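Local atomic coordinates of putative pyridoxal phosphate-dependent transferase (PDB entry 4DQ6), a protein that is a putative pyridoxal phosphate-dependent transferase of the class I and II aminotransferase family, with pyridoxal-5'-phosphate bound in its pocket. Residues A[309-317]-A[383-391]. Residues are numbered along the deposited sequence; the frame is centred on the assembly and turned at random. Where two conformers were deposited one is given.
Sequences YINENMPKL and LIRIKNAIN
Lys387 NZ donates to Tyr309 OH at 3.1 Å, the direct polar link of the contact; the lysine chain bends at chi3 and crosses the tyrosine at about a right angle. Over the centre of one ring face sits Asn313 ND2, 3.2 Å above the plane, while Leu383 CB approaches the ring obliquely, 3.8 Å from Tyr309 CD1. The C-terminal Asn391 is joined by water to Asn313 O, and its ND2 also donates to Lys387 O at 2.8 Å, nearly straight (164°). Next to these polar groups lies buried Met314. In the conformer given, one of two, its extended CB-CG-SD run puts SD 3.5 Å from Lys387 CA, with Ile386 CG2 and Ile390 CD1 also against the sulfur, and the bend at chi3 (-89°) turns CE toward Leu383 O; the thioether's placement is to that extent doubtful. Leu317 and Ile390 meet tip to tip, and Phe332 packs on Leu317 and Ile386. The axes of 309-313 and 383-390 come within 11.2 Å at a signed crossing angle of -34°, the backbones meeting through side chains. This is helix-helix packing between the long helix 289-313 and the C-terminal helix 376-390, as in the small domain of fold-type I pyridoxal phosphate enzymes.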
ATOM      1  N   TYR A 309      22.453 -21.272  26.351  1.00 19.02           N
ATOM      2  CA  TYR A 309      23.629 -21.382  25.513  1.00 19.78           C
ATOM      3  C   TYR A 309      24.585 -20.220  25.720  1.00 20.00           C
ATOM      4  O   TYR A 309      25.769 -20.422  25.923  1.00 21.29           O
ATOM      5  CB  TYR A 309      23.260 -21.481  24.037  1.00 20.48           C
ATOM      6  CG  TYR A 309      24.390 -21.881  23.172  1.00 21.45           C
ATOM      7  CD1 TYR A 309      25.331 -20.976  22.708  1.00 21.81           C
ATOM      8  CD2 TYR A 309      24.511 -23.218  22.777  1.00 23.85           C
ATOM      9  CE1 TYR A 309      26.407 -21.396  21.891  1.00 23.29           C
ATOM     10  CE2 TYR A 309      25.571 -23.624  21.994  1.00 24.70           C
ATOM     11  CZ  TYR A 309      26.482 -22.708  21.529  1.00 24.50           C
ATOM     12  OH  TYR A 309      27.545 -23.108  20.764  1.00 27.61           O
ATOM     13  N   ILE A 310      24.046 -18.993  25.756  1.00 18.05           N
ATOM     14  CA  ILE A 310      24.890 -17.799  25.940  1.00 19.96           C
ATOM     15  C   ILE A 310      25.548 -17.828  27.331  1.00 20.18           C
ATOM     16  O   ILE A 310      26.762 -17.582  27.461  1.00 21.41           O
ATOM     17  CB  ILE A 310      24.096 -16.458  25.784  1.00 20.14           C
ATOM     18  CG1 ILE A 310      23.658 -16.232  24.325  1.00 20.18           C
ATOM     19  CG2 ILE A 310      24.915 -15.261  26.260  1.00 21.51           C
ATOM     20  CD1 ILE A 310      22.489 -15.272  24.175  1.00 19.51           C
ATOM     21  N   ASN A 311      24.779 -18.164  28.355  1.00 19.86           N
ATOM     22  CA  ASN A 311      25.306 -18.160  29.717  1.00 22.09           C
ATOM     23  C   ASN A 311      26.361 -19.226  29.941  1.00 22.78           C
ATOM     24  O   ASN A 311      27.322 -19.029  30.679  1.00 24.47           O
ATOM     25  CB  ASN A 311      24.159 -18.299  30.739  1.00 23.46           C
ATOM     26  CG  ASN A 311      23.267 -17.058  30.831  1.00 25.27           C
ATOM     27  OD1 ASN A 311      23.620 -15.931  30.424  1.00 28.89           O
ATOM     28  ND2 ASN A 311      22.096 -17.260  31.376  1.00 25.21           N
ATOM     29  N   GLU A 312      26.212 -20.355  29.279  1.00 22.75           N
ATOM     30  CA  GLU A 312      27.185 -21.449  29.353  1.00 25.89           C
ATOM     31  C   GLU A 312      28.409 -21.241  28.445  1.00 25.37           C
ATOM     32  O   GLU A 312      29.575 -21.515  28.843  1.00 28.96           O
ATOM     33  CB  GLU A 312      26.453 -22.778  29.084  1.00 28.80           C
ATOM     34  CG  GLU A 312      25.503 -23.072  30.234  1.00 33.70           C
ATOM     35  CD  GLU A 312      24.759 -24.394  30.153  1.00 38.20           C
ATOM     36  OE1 GLU A 312      24.948 -25.168  29.172  1.00 41.83           O
ATOM     37  OE2 GLU A 312      23.955 -24.616  31.109  1.00 42.89           O
ATOM     38  N   ASN A 313      28.186 -20.758  27.226  1.00 24.81           N
ATOM     39  CA  ASN A 313      29.245 -20.744  26.209  1.00 24.98           C
ATOM     40  C   ASN A 313      29.817 -19.366  25.891  1.00 24.35           C
ATOM     41  O   ASN A 313      30.921 -19.268  25.394  1.00 25.80           O
ATOM     42  CB  ASN A 313      28.754 -21.420  24.936  1.00 26.10           C
ATOM     43  CG  ASN A 313      28.327 -22.847  25.183  1.00 31.55           C
ATOM     44  OD1 ASN A 313      29.145 -23.684  25.562  1.00 35.42           O
ATOM     45  ND2 ASN A 313      27.053 -23.108  25.062  1.00 28.79           N
ATOM     46  N   MET A 314      29.079 -18.304  26.192  1.00 23.06           N
ATOM     47  CA  MET A 314      29.547 -16.897  25.982  1.00 23.64           C
ATOM     48  C   MET A 314      29.262 -16.030  27.202  1.00 24.41           C
ATOM     49  O   MET A 314      28.508 -15.063  27.142  1.00 22.33           O
ATOM     50  CB  MET A 314      28.872 -16.285  24.744  1.00 23.52           C
ATOM     51  CG  MET A 314      29.127 -17.112  23.495  0.50 22.94           C
ATOM     52  SD  MET A 314      28.384 -16.508  21.977  0.50 21.44           S
ATOM     53  CE  MET A 314      26.761 -17.278  21.966  0.50 21.76           C
ATOM     54  N   PRO A 315      29.896 -16.374  28.340  1.00 24.86           N
ATOM     55  CA  PRO A 315      29.489 -15.772  29.605  1.00 24.85           C
ATOM     56  C   PRO A 315      29.841 -14.297  29.768  1.00 25.91           C
ATOM     57  O   PRO A 315      29.326 -13.638  30.703  1.00 26.93           O
ATOM     58  CB  PRO A 315      30.202 -16.617  30.656  1.00 25.62           C
ATOM     59  CG  PRO A 315      31.354 -17.194  29.929  1.00 26.61           C
ATOM     60  CD  PRO A 315      30.829 -17.485  28.535  1.00 26.57           C
ATOM     61  N   LYS A 316      30.702 -13.770  28.898  1.00 26.44           N
ATOM     62  CA  LYS A 316      30.949 -12.317  28.880  1.00 26.42           C
ATOM     63  C   LYS A 316      29.734 -11.522  28.355  1.00 25.35           C
ATOM     64  O   LYS A 316      29.563 -10.345  28.697  1.00 26.47           O
ATOM     65  CB  LYS A 316      32.212 -11.957  28.093  1.00 28.51           C
ATOM     66  CG  LYS A 316      33.519 -12.285  28.843  1.00 32.39           C
ATOM     67  CD  LYS A 316      34.682 -12.476  27.900  1.00 34.21           C
ATOM     68  CE  LYS A 316      35.976 -12.745  28.654  1.00 36.45           C
ATOM     69  NZ  LYS A 316      37.089 -13.153  27.729  1.00 39.20           N
ATOM     70  N   LEU A 317      28.870 -12.167  27.568  1.00 24.70           N
ATOM     71  CA  LEU A 317      27.665 -11.524  27.088  1.00 23.09           C
ATOM     72  C   LEU A 317      26.618 -11.550  28.200  1.00 23.20           C
ATOM     73  O   LEU A 317      26.598 -12.443  29.057  1.00 23.72           O
ATOM     74  CB  LEU A 317      27.068 -12.252  25.883  1.00 22.47           C
ATOM     75  CG  LEU A 317      28.045 -12.448  24.711  1.00 23.43           C
ATOM     76  CD1 LEU A 317      27.327 -13.042  23.528  1.00 22.43           C
ATOM     77  CD2 LEU A 317      28.816 -11.163  24.334  1.00 23.63           C
ATOM     78  N   LEU A 383      24.040 -19.166  16.992  1.00 17.77           N
ATOM     79  CA  LEU A 383      24.775 -18.992  18.274  1.00 17.89           C
ATOM     80  C   LEU A 383      26.208 -19.494  18.151  1.00 18.44           C
ATOM     81  O   LEU A 383      27.135 -18.899  18.695  1.00 18.51           O
ATOM     82  CB  LEU A 383      24.029 -19.635  19.435  1.00 18.61           C
ATOM     83  CG  LEU A 383      22.677 -19.037  19.781  1.00 17.92           C
ATOM     84  CD1 LEU A 383      21.853 -20.008  20.597  1.00 20.10           C
ATOM     85  CD2 LEU A 383      22.878 -17.692  20.492  1.00 18.76           C
ATOM     86  N   ILE A 384      26.416 -20.581  17.399  1.00 18.95           N
ATOM     87  CA  ILE A 384      27.759 -21.084  17.119  1.00 20.32           C
ATOM     88  C   ILE A 384      28.608 -20.076  16.333  1.00 20.41           C
ATOM     89  O   ILE A 384      29.778 -19.827  16.663  1.00 20.83           O
ATOM     90  CB  ILE A 384      27.696 -22.407  16.353  1.00 21.73           C
ATOM     91  CG1 ILE A 384      27.079 -23.524  17.204  1.00 21.69           C
ATOM     92  CG2 ILE A 384      29.105 -22.749  15.877  1.00 22.32           C
ATOM     93  CD1 ILE A 384      26.698 -24.750  16.379  1.00 23.74           C
ATOM     94  N   ARG A 385      27.964 -19.389  15.375  1.00 19.82           N
ATOM     95  CA  ARG A 385      28.624 -18.311  14.613  1.00 21.48           C
ATOM     96  C   ARG A 385      29.005 -17.104  15.476  1.00 20.74           C
ATOM     97  O   ARG A 385      30.109 -16.553  15.353  1.00 21.51           O
ATOM     98  CB  ARG A 385      27.779 -17.891  13.389  1.00 21.50           C
ATOM     99  CG  ARG A 385      27.711 -18.986  12.315  1.00 23.14           C
ATOM    100  CD  ARG A 385      27.023 -18.506  11.018  1.00 23.81           C
ATOM    101  NE  ARG A 385      26.995 -19.611  10.058  1.00 24.84           N
ATOM    102  CZ  ARG A 385      27.084 -19.488   8.743  1.00 27.06           C
ATOM    103  NH1 ARG A 385      27.131 -18.298   8.145  1.00 27.68           N
ATOM    104  NH2 ARG A 385      27.100 -20.601   8.005  1.00 29.27           N
ATOM    105  N   ILE A 386      28.129 -16.747  16.400  1.00 19.71           N
ATOM    106  CA  ILE A 386      28.383 -15.624  17.272  1.00 20.00           C
ATOM    107  C   ILE A 386      29.555 -16.002  18.173  1.00 20.81           C
ATOM    108  O   ILE A 386      30.491 -15.232  18.336  1.00 21.41           O
ATOM    109  CB  ILE A 386      27.131 -15.268  18.094  1.00 19.41           C
ATOM    110  CG1 ILE A 386      26.053 -14.690  17.172  1.00 19.19           C
ATOM    111  CG2 ILE A 386      27.479 -14.266  19.176  1.00 19.99           C
ATOM    112  CD1 ILE A 386      24.610 -14.672  17.691  1.00 18.72           C
ATOM    113  N   LYS A 387      29.548 -17.216  18.702  1.00 21.09           N
ATOM    114  CA  LYS A 387      30.672 -17.687  19.557  1.00 23.04           C
ATOM    115  C   LYS A 387      32.004 -17.672  18.759  1.00 24.96           C
ATOM    116  O   LYS A 387      33.036 -17.208  19.255  1.00 25.30           O
ATOM    117  CB  LYS A 387      30.341 -19.071  20.114  1.00 24.32           C
ATOM    118  CG  LYS A 387      31.373 -19.657  21.078  1.00 27.36           C
ATOM    119  CD  LYS A 387      30.855 -20.947  21.678  1.00 29.96           C
ATOM    120  CE  LYS A 387      30.823 -22.148  20.743  1.00 34.75           C
ATOM    121  NZ  LYS A 387      30.520 -23.424  21.496  1.00 40.40           N
ATOM    122  N   ASN A 388      31.960 -18.077  17.493  1.00 26.17           N
ATOM    123  CA  ASN A 388      33.162 -17.979  16.658  1.00 27.19           C
ATOM    124  C   ASN A 388      33.610 -16.521  16.482  1.00 26.71           C
ATOM    125  O   ASN A 388      34.795 -16.212  16.570  1.00 27.77           O
ATOM    126  CB  ASN A 388      32.925 -18.587  15.285  1.00 28.82           C
ATOM    127  CG  ASN A 388      34.207 -18.632  14.451  1.00 32.11           C
ATOM    128  OD1 ASN A 388      35.245 -19.069  14.943  1.00 32.64           O
ATOM    129  ND2 ASN A 388      34.150 -18.130  13.231  1.00 32.68           N
ATOM    130  N   ALA A 389      32.673 -15.628  16.196  1.00 25.88           N
ATOM    131  CA  ALA A 389      32.988 -14.231  16.018  1.00 25.96           C
ATOM    132  C   ALA A 389      33.740 -13.631  17.200  1.00 26.38           C
ATOM    133  O   ALA A 389      34.644 -12.821  16.999  1.00 26.80           O
ATOM    134  CB  ALA A 389      31.716 -13.422  15.756  1.00 26.24           C
ATOM    135  N   ILE A 390      33.351 -13.999  18.430  1.00 25.30           N
ATOM    136  CA  ILE A 390      33.844 -13.275  19.608  1.00 26.87           C
ATOM    137  C   ILE A 390      35.015 -13.987  20.278  1.00 29.13           C
ATOM    138  O   ILE A 390      35.532 -13.504  21.292  1.00 31.28           O
ATOM    139  CB  ILE A 390      32.708 -12.971  20.610  1.00 25.72           C
ATOM    140  CG1 ILE A 390      32.258 -14.243  21.343  1.00 25.67           C
ATOM    141  CG2 ILE A 390      31.563 -12.302  19.882  1.00 25.55           C
ATOM    142  CD1 ILE A 390      31.203 -13.961  22.403  1.00 27.03           C
ATOM    143  N   ASN A 391      35.433 -15.097  19.670  1.00 32.05           N
ATOM    144  CA  ASN A 391      36.564 -15.928  20.101  1.00 35.14           C
ATOM    145  C   ASN A 391      37.546 -16.055  18.945  1.00 40.71           C
ATOM    146  O   ASN A 391      38.155 -15.056  18.550  1.00 46.45           O
ATOM    147  CB  ASN A 391      36.059 -17.313  20.525  1.00 34.23           C
ATOM    148  CG  ASN A 391      35.380 -17.292  21.882  1.00 34.92           C
ATOM    149  OD1 ASN A 391      36.060 -17.289  22.898  1.00 35.94           O
ATOM    150  ND2 ASN A 391      34.045 -17.306  21.911  1.00 33.07           N
ATOM    151  OXT ASN A 391      37.726 -17.124  18.329  1.00 47.83           O
TER
HETATM  152  O   HOH W   1      32.865 -17.612  24.434  1.00 29.23           O